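PDB 1R6V: subtilisin-like serine protease from Fervidobacterium pennivorans, which breaks down keratin into peptides as a subtilisin-like serine endopeptidase, allowing the bacterium to grow on native feathers. Local coordinates for residues 290-295 with 385-390; 327-332 with 343-348; 408-413 with 429-434. The protein carries 1 engineered substitution. One frame throughout, in Å; residues are numbered along the deposited sequence.

Overall arrangement
All three contacts lie in the peptidase S8 domain, on the same side of the centre of the chain. Interaction 1 sets strand 290-294 against helix 380-397, the helix whose first turn holds Ser-381 of the inferred charge-relay system. Interaction 2 is nested between those segments in sequence, about 14 Å from interaction 1 between centres, and reaches the same mixed sheet. Interaction 3 follows later in the chain, about 12 Å from interaction 1 and 17 Å from interaction 2, centre to centre. Helix 380-397 links the set: His-386 packs on Pro-343 and Ile-347, while Val-387 and Val-390 meet Leu-410. Sheet, serine-bearing helix and helices 403-413 and 433-438 thus pack together within the catalytic domain.

Interaction 1: residues 290-295 with 385-390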
loop_
_atom_site.group_PDB
_atom_site.type_symbol
_atom_site.label_atom_id
_atom_site.label_comp_id
_atom_site.label_asym_id
_atom_site.label_seq_id
_atom_site.Cartn_x
_atom_site.Cartn_y
_atom_site.Cartn_z
ATOM N N VAL A 290 12.277 10.048 -4.250
ATOM C CA VAL A 290 12.168 9.854 -2.805
ATOM C C VAL A 290 10.729 10.126 -2.415
ATOM O O VAL A 290 10.141 11.088 -2.890
ATOM C CB VAL A 290 13.108 10.833 -2.056
ATOM C CG1 VAL A 290 12.887 10.749 -0.531
ATOM C CG2 VAL A 290 14.550 10.465 -2.390
ATOM N N MET A 291 10.164 9.270 -1.567
ATOM C CA MET A 291 8.777 9.425 -1.145
ATOM C C MET A 291 8.719 9.672 0.360
ATOM O O MET A 291 9.014 8.772 1.131
ATOM C CB MET A 291 7.983 8.161 -1.517
ATOM C CG MET A 291 7.924 7.901 -3.051
ATOM S SD MET A 291 7.001 9.084 -4.115
ATOM C CE MET A 291 5.500 8.068 -4.583
ATOM N N VAL A 292 8.349 10.898 0.739
ATOM C CA VAL A 292 8.238 11.324 2.141
ATOM C C VAL A 292 6.758 11.227 2.513
ATOM O O VAL A 292 5.899 11.777 1.813
ATOM C CB VAL A 292 8.740 12.787 2.305
ATOM C CG1 VAL A 292 8.606 13.232 3.767
ATOM C CG2 VAL A 292 10.229 12.879 1.861
ATOM N N VAL A 293 6.463 10.513 3.590
ATOM C CA VAL A 293 5.072 10.329 4.018
ATOM C C VAL A 293 4.946 10.634 5.493
ATOM O O VAL A 293 5.761 10.185 6.311
ATOM C CB VAL A 293 4.606 8.877 3.791
ATOM C CG1 VAL A 293 3.122 8.725 4.152
ATOM C CG2 VAL A 293 4.863 8.484 2.355
ATOM N N SER A 294 3.917 11.385 5.852
ATOM C CA SER A 294 3.757 11.695 7.260
ATOM C C SER A 294 3.285 10.450 8.023
ATOM O O SER A 294 2.561 9.596 7.488
ATOM C CB SER A 294 2.743 12.824 7.429
ATOM O OG SER A 294 1.465 12.305 7.152
ATOM N N ALA A 295 3.732 10.335 9.271
ATOM C CA ALA A 295 3.324 9.236 10.151
ATOM C C ALA A 295 1.838 9.467 10.456
ATOM O O ALA A 295 1.320 10.551 10.212
ATOM C CB ALA A 295 4.127 9.283 11.457
ATOM N N PRO A 385 6.710 18.211 5.341
ATOM C CA PRO A 385 7.287 19.164 4.391
ATOM C C PRO A 385 8.681 19.646 4.776
ATOM O O PRO A 385 9.469 20.027 3.907
ATOM C CB PRO A 385 6.267 20.307 4.347
ATOM C CG PRO A 385 5.390 20.084 5.536
ATOM C CD PRO A 385 5.340 18.608 5.721
ATOM N N HIS A 386 8.999 19.641 6.064
ATOM C CA HIS A 386 10.347 20.062 6.450
ATOM C C HIS A 386 11.323 19.025 5.916
ATOM O O HIS A 386 12.397 19.373 5.424
ATOM C CB HIS A 386 10.486 20.152 7.964
ATOM C CG HIS A 386 9.810 21.346 8.559
ATOM N ND1 HIS A 386 10.458 22.549 8.771
ATOM C CD2 HIS A 386 8.527 21.542 8.943
ATOM C CE1 HIS A 386 9.601 23.428 9.256
ATOM N NE2 HIS A 386 8.418 22.841 9.367
ATOM N N VAL A 387 10.961 17.748 6.034
ATOM C CA VAL A 387 11.832 16.685 5.545
ATOM C C VAL A 387 11.881 16.701 4.016
ATOM O O VAL A 387 12.942 16.530 3.424
ATOM C CB VAL A 387 11.367 15.299 6.045
ATOM C CG1 VAL A 387 12.172 14.188 5.355
ATOM C CG2 VAL A 387 11.573 15.208 7.552
ATOM N N THR A 388 10.744 16.913 3.367
ATOM C CA THR A 388 10.756 16.966 1.906
ATOM C C THR A 388 11.686 18.093 1.449
ATOM O O THR A 388 12.431 17.953 0.466
ATOM C CB THR A 388 9.318 17.167 1.355
ATOM O OG1 THR A 388 8.548 15.996 1.659
ATOM C CG2 THR A 388 9.315 17.349 -0.153
ATOM N N GLY A 389 11.661 19.208 2.176
ATOM C CA GLY A 389 12.533 20.327 1.849
ATOM C C GLY A 389 14.004 19.972 2.047
ATOM O O GLY A 389 14.868 20.336 1.247
ATOM N N VAL A 390 14.301 19.260 3.127
ATOM C CA VAL A 390 15.672 18.854 3.384
ATOM C C VAL A 390 16.131 17.929 2.254
ATOM O O VAL A 390 17.239 18.062 1.751
ATOM C CB VAL A 390 15.798 18.134 4.746
ATOM C CG1 VAL A 390 17.179 17.472 4.876
ATOM C CG2 VAL A 390 15.621 19.154 5.879
#
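Val-292 meets Val-387 and Thr-388 in a buried, mostly apolar strand-on-helix contact at the heart of the alpha/beta catalytic domain. Strand 290-294 is an inner strand of the mixed sheet, bonded to strands 263-269 and 314-322, and helix 380-397 covers it. The closest CA pair, Val-292 and Thr-388, is separated by 6.2 Å. The side chains carry the contact: the hydroxyl OG1 of Thr-388 comes up against the isopropyl group, 3.3 Å from CB of Val-292. Both branches flank that oxygen equally, CG1 and CG2 of Val-292 each lying 3.5 Å from Thr-388 OG1. One residue earlier, CG1 of Val-387 touches CG1 of Val-292 at 4.0 Å, the two branches crossing at a slant. With chi1 at -66°, OG1 of Thr-388 stands beside its own backbone N and faces back along the helix, where it makes a weak hydrogen bond to the carbonyl of Ala-384. Its stronger partner is ND2 of Asn-265, on the adjoining strand 263-269. Val-316 packs on both valines and continues the apolar surface beneath the helix. The site is near the catalytic centre without belonging to it, since the side chain of Thr-388 is about 9 Å from that of Asp-162, an inferred charge-relay residue. Chemically, then, a hydroxyl can be buried against valine because its polar needs are met by Asn-265 on the adjoining strand and, weakly, by Ala-384 one turn back along the helix, leaving dispersion to join the segments themselves.

Interaction 2: residues 327-332 with 343-348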
loop_
_atom_site.group_PDB
_atom_site.type_symbol
_atom_site.label_atom_id
_atom_site.label_comp_id
_atom_site.label_asym_id
_atom_site.label_seq_id
_atom_site.Cartn_x
_atom_site.Cartn_y
_atom_site.Cartn_z
ATOM N N ARG A 327 10.185 16.995 21.671
ATOM C CA ARG A 327 9.334 15.884 22.073
ATOM C C ARG A 327 8.347 15.580 20.959
ATOM O O ARG A 327 8.035 16.456 20.158
ATOM C CB ARG A 327 8.586 16.234 23.362
ATOM C CG ARG A 327 7.882 17.584 23.319
ATOM C CD ARG A 327 8.193 18.389 24.577
ATOM N NE ARG A 327 7.793 17.640 25.764
ATOM C CZ ARG A 327 7.987 18.040 27.017
ATOM N NH1 ARG A 327 8.582 19.195 27.262
ATOM N NH2 ARG A 327 7.590 17.268 28.027
ATOM N N VAL A 328 7.874 14.340 20.899
ATOM C CA VAL A 328 6.910 13.956 19.876
ATOM C C VAL A 328 5.639 14.748 20.155
ATOM O O VAL A 328 5.232 14.873 21.307
ATOM C CB VAL A 328 6.608 12.451 19.935
ATOM C CG1 VAL A 328 5.821 12.023 18.708
ATOM C CG2 VAL A 328 7.906 11.684 20.027
ATOM N N ALA A 329 5.020 15.277 19.104
ATOM C CA ALA A 329 3.818 16.097 19.250
ATOM C C ALA A 329 2.688 15.438 20.030
ATOM O O ALA A 329 1.862 16.127 20.637
ATOM C CB ALA A 329 3.324 16.536 17.887
ATOM N N GLY A 330 2.650 14.110 20.014
ATOM C CA GLY A 330 1.612 13.397 20.739
ATOM C C GLY A 330 0.602 12.765 19.805
ATOM O O GLY A 330 0.300 11.577 19.897
ATOM N N PHE A 331 0.069 13.573 18.899
ATOM C CA PHE A 331 -0.898 13.092 17.926
ATOM C C PHE A 331 -0.167 12.296 16.849
ATOM O O PHE A 331 -0.792 11.672 15.993
ATOM C CB PHE A 331 -1.628 14.278 17.299
ATOM C CG PHE A 331 -0.702 15.345 16.778
ATOM C CD1 PHE A 331 0.106 15.104 15.666
ATOM C CD2 PHE A 331 -0.614 16.577 17.415
ATOM C CE1 PHE A 331 0.983 16.072 15.201
ATOM C CE2 PHE A 331 0.263 17.553 16.957
ATOM C CZ PHE A 331 1.063 17.301 15.847
ATOM N N SER A 332 1.163 12.327 16.899
ATOM C CA SER A 332 1.991 11.609 15.931
ATOM C C SER A 332 1.943 10.109 16.232
ATOM O O SER A 332 2.329 9.671 17.321
ATOM C CB SER A 332 3.437 12.120 16.008
ATOM O OG SER A 332 4.159 11.827 14.823
ATOM N N PRO A 343 9.989 19.593 12.864
ATOM C CA PRO A 343 9.080 20.579 13.473
ATOM C C PRO A 343 7.669 20.403 12.923
ATOM O O PRO A 343 7.479 20.385 11.711
ATOM C CB PRO A 343 9.719 21.927 13.102
ATOM C CG PRO A 343 10.653 21.608 11.976
ATOM C CD PRO A 343 11.175 20.248 12.288
ATOM N N GLY A 344 6.687 20.266 13.815
ATOM C CA GLY A 344 5.320 20.048 13.375
ATOM C C GLY A 344 4.275 20.711 14.258
ATOM O O GLY A 344 3.111 20.299 14.277
ATOM N N VAL A 345 4.693 21.729 14.992
ATOM C CA VAL A 345 3.776 22.466 15.860
ATOM C C VAL A 345 4.091 23.949 15.683
ATOM O O VAL A 345 5.249 24.325 15.606
ATOM C CB VAL A 345 3.938 22.026 17.347
ATOM C CG1 VAL A 345 2.924 22.743 18.211
ATOM C CG2 VAL A 345 3.738 20.518 17.475
ATOM N N THR A 346 3.062 24.790 15.571
ATOM C CA THR A 346 3.259 26.227 15.401
ATOM C C THR A 346 4.123 26.535 14.174
ATOM O O THR A 346 5.101 27.277 14.242
ATOM C CB THR A 346 3.897 26.846 16.676
ATOM O OG1 THR A 346 3.221 26.325 17.828
ATOM C CG2 THR A 346 3.745 28.373 16.672
ATOM N N ILE A 347 3.733 25.952 13.047
ATOM C CA ILE A 347 4.438 26.152 11.792
ATOM C C ILE A 347 3.696 27.191 10.953
ATOM O O ILE A 347 2.587 26.938 10.454
ATOM C CB ILE A 347 4.528 24.845 10.977
ATOM C CG1 ILE A 347 5.202 23.741 11.805
ATOM C CG2 ILE A 347 5.281 25.104 9.664
ATOM C CD1 ILE A 347 6.580 24.106 12.356
ATOM N N LEU A 348 4.337 28.342 10.782
ATOM C CA LEU A 348 3.798 29.447 10.015
ATOM C C LEU A 348 4.092 29.235 8.533
ATOM O O LEU A 348 5.235 29.007 8.164
ATOM C CB LEU A 348 4.439 30.762 10.476
ATOM C CG LEU A 348 3.978 32.001 9.701
ATOM C CD1 LEU A 348 2.465 32.179 9.895
ATOM C CD2 LEU A 348 4.732 33.249 10.211
#
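Ala-329 and Phe-331 from one loop face Gly-344 and Val-345 from another, and the relative orientation of their groups defines the contact. CG2 of Val-345 meets the methyl CB of Ala-329 from the side at 4.0 Å, the CB-CG2 bond of the valine aimed at it. That same Ala-329 CB rests over one face of the Phe-331 ring, 3.1 Å above its plane and displaced toward the rim, touching ring and valine on two flanks roughly at right angles. The ring reaches the opposing segment through its far end: CZ of Phe-331 is 4.0 Å from the carbonyl O of Gly-344, which lies at the ring edge, in the plane. At this distance any attraction of the oxygen to the weakly positive ring edge would probably be weak. CG2 of Val-345 approaches the same ring end obliquely, at 4.5 Å from Phe-331 CZ. A chi1 of 51° sets CG of Phe-331 between its backbone N and carbonyl carbon, turning the ring back over Ala-329, whereas chi1 of -177° in Val-345 puts CG1 anti to the nitrogen and leaves CG2 to face the alanine. The turn between alanine and phenylalanine passes through Gly-330 with a positive phi of 109°. Beyond Val-345, Thr-346 and Ile-347 form a G1 beta bulge opposite Tyr-377, and Trp-136 NE1 binds the carbonyl of Val-345. The Phe-331 side chain is about 8 Å from that of Ser-381, the inferred charge-relay serine, so these loops pack near the catalytic centre. Phe-331 packs on Thr-380 at the start of helix 380-397 and on Gln-378 of strand 374-378. Strand 314-322 backs both segments, with Ala-318 bonded through its backbone to Ala-329 and the adjacent Leu-319 to Gly-344.

Interaction 3: residues 408-413 with 429-434; sequences KLLENT and GLVKLD
Leu-410 and Val-431 lie side by side and point the same way, with CD2 of the leucine 3.8 Å from CG2 of the valine. At the other end of the contact, CB of Lys-432 rests against the carbonyl O of Thr-413 at 3.7 Å. Between these two touches a water serves both segments: it accepts from Lys-432 N at 2.9 Å, and donates to Leu-410 O and to Thr-413 OG1, each at 2.8 Å. OG1 of Thr-413 in turn gives its proton to Leu-409 O, 2.8 Å away, the donor tilted 29° from the carbonyl plane. A chi1 of 57° turns that hydroxyl back along the helix, where it can donate to the carbonyl while accepting from the water. The arrangement joins helix 403-413 to the lead-in of helix 433-438, near the C-terminal end of the subtilase domain, with Lys-432 at the N-cap position. Val-431 is held by backbone bonding to Gly-341 of strand 338-343, and Leu-410 beds on Val-387, Val-390 and Leu-394 of helix 380-397. Lys-432 sends its ammonium away to the carbonyl of Ala-140. On the helix, Lys-408 NZ and Glu-411 OE1 form a salt bridge at 2.9 Å, while Arg-407 pairs with OE2 of that glutamate.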
loop_
_atom_site.group_PDB
_atom_site.type_symbol
_atom_site.label_atom_id
_atom_site.label_comp_id
_atom_site.label_asym_id
_atom_site.label_seq_id
_atom_site.Cartn_x
_atom_site.Cartn_y
_atom_site.Cartn_z
ATOM N N LYS A 408 19.079 7.062 4.619
ATOM C CA LYS A 408 20.107 6.761 5.614
ATOM C C LYS A 408 20.902 7.981 6.025
ATOM O O LYS A 408 21.357 8.064 7.162
ATOM C CB LYS A 408 21.066 5.671 5.116
ATOM C CG LYS A 408 20.423 4.294 4.940
ATOM C CD LYS A 408 19.646 3.806 6.187
ATOM C CE LYS A 408 20.455 3.900 7.467
ATOM N NZ LYS A 408 19.651 3.376 8.629
ATOM N N LEU A 409 21.097 8.923 5.110
ATOM C CA LEU A 409 21.847 10.129 5.444
ATOM C C LEU A 409 21.068 10.888 6.507
ATOM O O LEU A 409 21.633 11.368 7.492
ATOM C CB LEU A 409 22.038 11.008 4.208
ATOM C CG LEU A 409 22.785 12.335 4.430
ATOM C CD1 LEU A 409 24.127 12.118 5.182
ATOM C CD2 LEU A 409 23.037 12.976 3.084
ATOM N N LEU A 410 19.757 10.995 6.310
ATOM C CA LEU A 410 18.930 11.685 7.294
ATOM C C LEU A 410 18.973 11.018 8.663
ATOM O O LEU A 410 19.071 11.694 9.688
ATOM C CB LEU A 410 17.470 11.731 6.838
ATOM C CG LEU A 410 17.177 12.529 5.575
ATOM C CD1 LEU A 410 15.692 12.455 5.314
ATOM C CD2 LEU A 410 17.638 13.940 5.706
ATOM N N GLU A 411 18.873 9.690 8.685
ATOM C CA GLU A 411 18.866 8.953 9.937
ATOM C C GLU A 411 20.228 8.990 10.621
ATOM O O GLU A 411 20.302 9.112 11.843
ATOM C CB GLU A 411 18.420 7.515 9.687
ATOM C CG GLU A 411 16.943 7.424 9.250
ATOM C CD GLU A 411 16.525 6.039 8.800
ATOM O OE1 GLU A 411 17.361 5.105 8.832
ATOM O OE2 GLU A 411 15.346 5.889 8.403
ATOM N N ASN A 412 21.296 8.917 9.830
ATOM C CA ASN A 412 22.644 8.949 10.387
ATOM C C ASN A 412 23.034 10.305 10.964
ATOM O O ASN A 412 23.930 10.373 11.815
ATOM C CB ASN A 412 23.680 8.554 9.327
ATOM C CG ASN A 412 23.586 7.093 8.932
ATOM O OD1 ASN A 412 22.967 6.287 9.625
ATOM N ND2 ASN A 412 24.219 6.743 7.816
ATOM N N THR A 413 22.369 11.373 10.532
ATOM C CA THR A 413 22.713 12.711 11.009
ATOM C C THR A 413 21.673 13.379 11.892
ATOM O O THR A 413 21.847 14.538 12.302
ATOM C CB THR A 413 23.038 13.666 9.823
ATOM O OG1 THR A 413 21.924 13.722 8.915
ATOM C CG2 THR A 413 24.268 13.185 9.072
ATOM N N GLY A 429 15.547 10.564 15.526
ATOM C CA GLY A 429 15.623 11.910 16.071
ATOM C C GLY A 429 15.193 13.031 15.150
ATOM O O GLY A 429 14.529 12.800 14.142
ATOM N N LEU A 430 15.574 14.249 15.516
ATOM C CA LEU A 430 15.263 15.455 14.764
ATOM C C LEU A 430 16.094 15.544 13.488
ATOM O O LEU A 430 17.321 15.461 13.531
ATOM C CB LEU A 430 15.553 16.680 15.627
ATOM C CG LEU A 430 15.568 18.044 14.938
ATOM C CD1 LEU A 430 14.147 18.387 14.433
ATOM C CD2 LEU A 430 16.054 19.114 15.934
ATOM N N VAL A 431 15.432 15.738 12.348
ATOM C CA VAL A 431 16.167 15.859 11.092
ATOM C C VAL A 431 17.055 17.115 11.161
ATOM O O VAL A 431 16.636 18.166 11.644
ATOM C CB VAL A 431 15.181 15.947 9.876
ATOM C CG1 VAL A 431 14.395 17.255 9.922
ATOM C CG2 VAL A 431 15.951 15.817 8.556
ATOM N N LYS A 432 18.291 16.995 10.679
ATOM C CA LYS A 432 19.236 18.100 10.688
ATOM C C LYS A 432 19.816 18.325 9.297
ATOM O O LYS A 432 20.644 17.542 8.817
ATOM C CB LYS A 432 20.357 17.815 11.691
ATOM C CG LYS A 432 19.933 18.021 13.141
ATOM C CD LYS A 432 19.769 19.505 13.391
ATOM C CE LYS A 432 19.624 19.808 14.858
ATOM N NZ LYS A 432 19.445 21.271 15.039
ATOM N N LEU A 433 19.373 19.402 8.663
ATOM C CA LEU A 433 19.828 19.737 7.315
ATOM C C LEU A 433 21.317 20.059 7.302
ATOM O O LEU A 433 22.043 19.638 6.398
ATOM C CB LEU A 433 19.063 20.954 6.771
ATOM C CG LEU A 433 18.830 21.132 5.261
ATOM C CD1 LEU A 433 18.684 22.614 4.969
ATOM C CD2 LEU A 433 19.934 20.526 4.432
ATOM N N ASP A 434 21.785 20.800 8.298
ATOM C CA ASP A 434 23.192 21.150 8.290
ATOM C C ASP A 434 24.101 19.928 8.394
ATOM O O ASP A 434 25.056 19.808 7.618
ATOM C CB ASP A 434 23.527 22.222 9.356
ATOM C CG ASP A 434 23.101 21.845 10.776
ATOM O OD1 ASP A 434 22.498 20.775 10.991
ATOM O OD2 ASP A 434 23.376 22.654 11.700
HETATM O O HOH W 1 19.334 14.522 9.640
#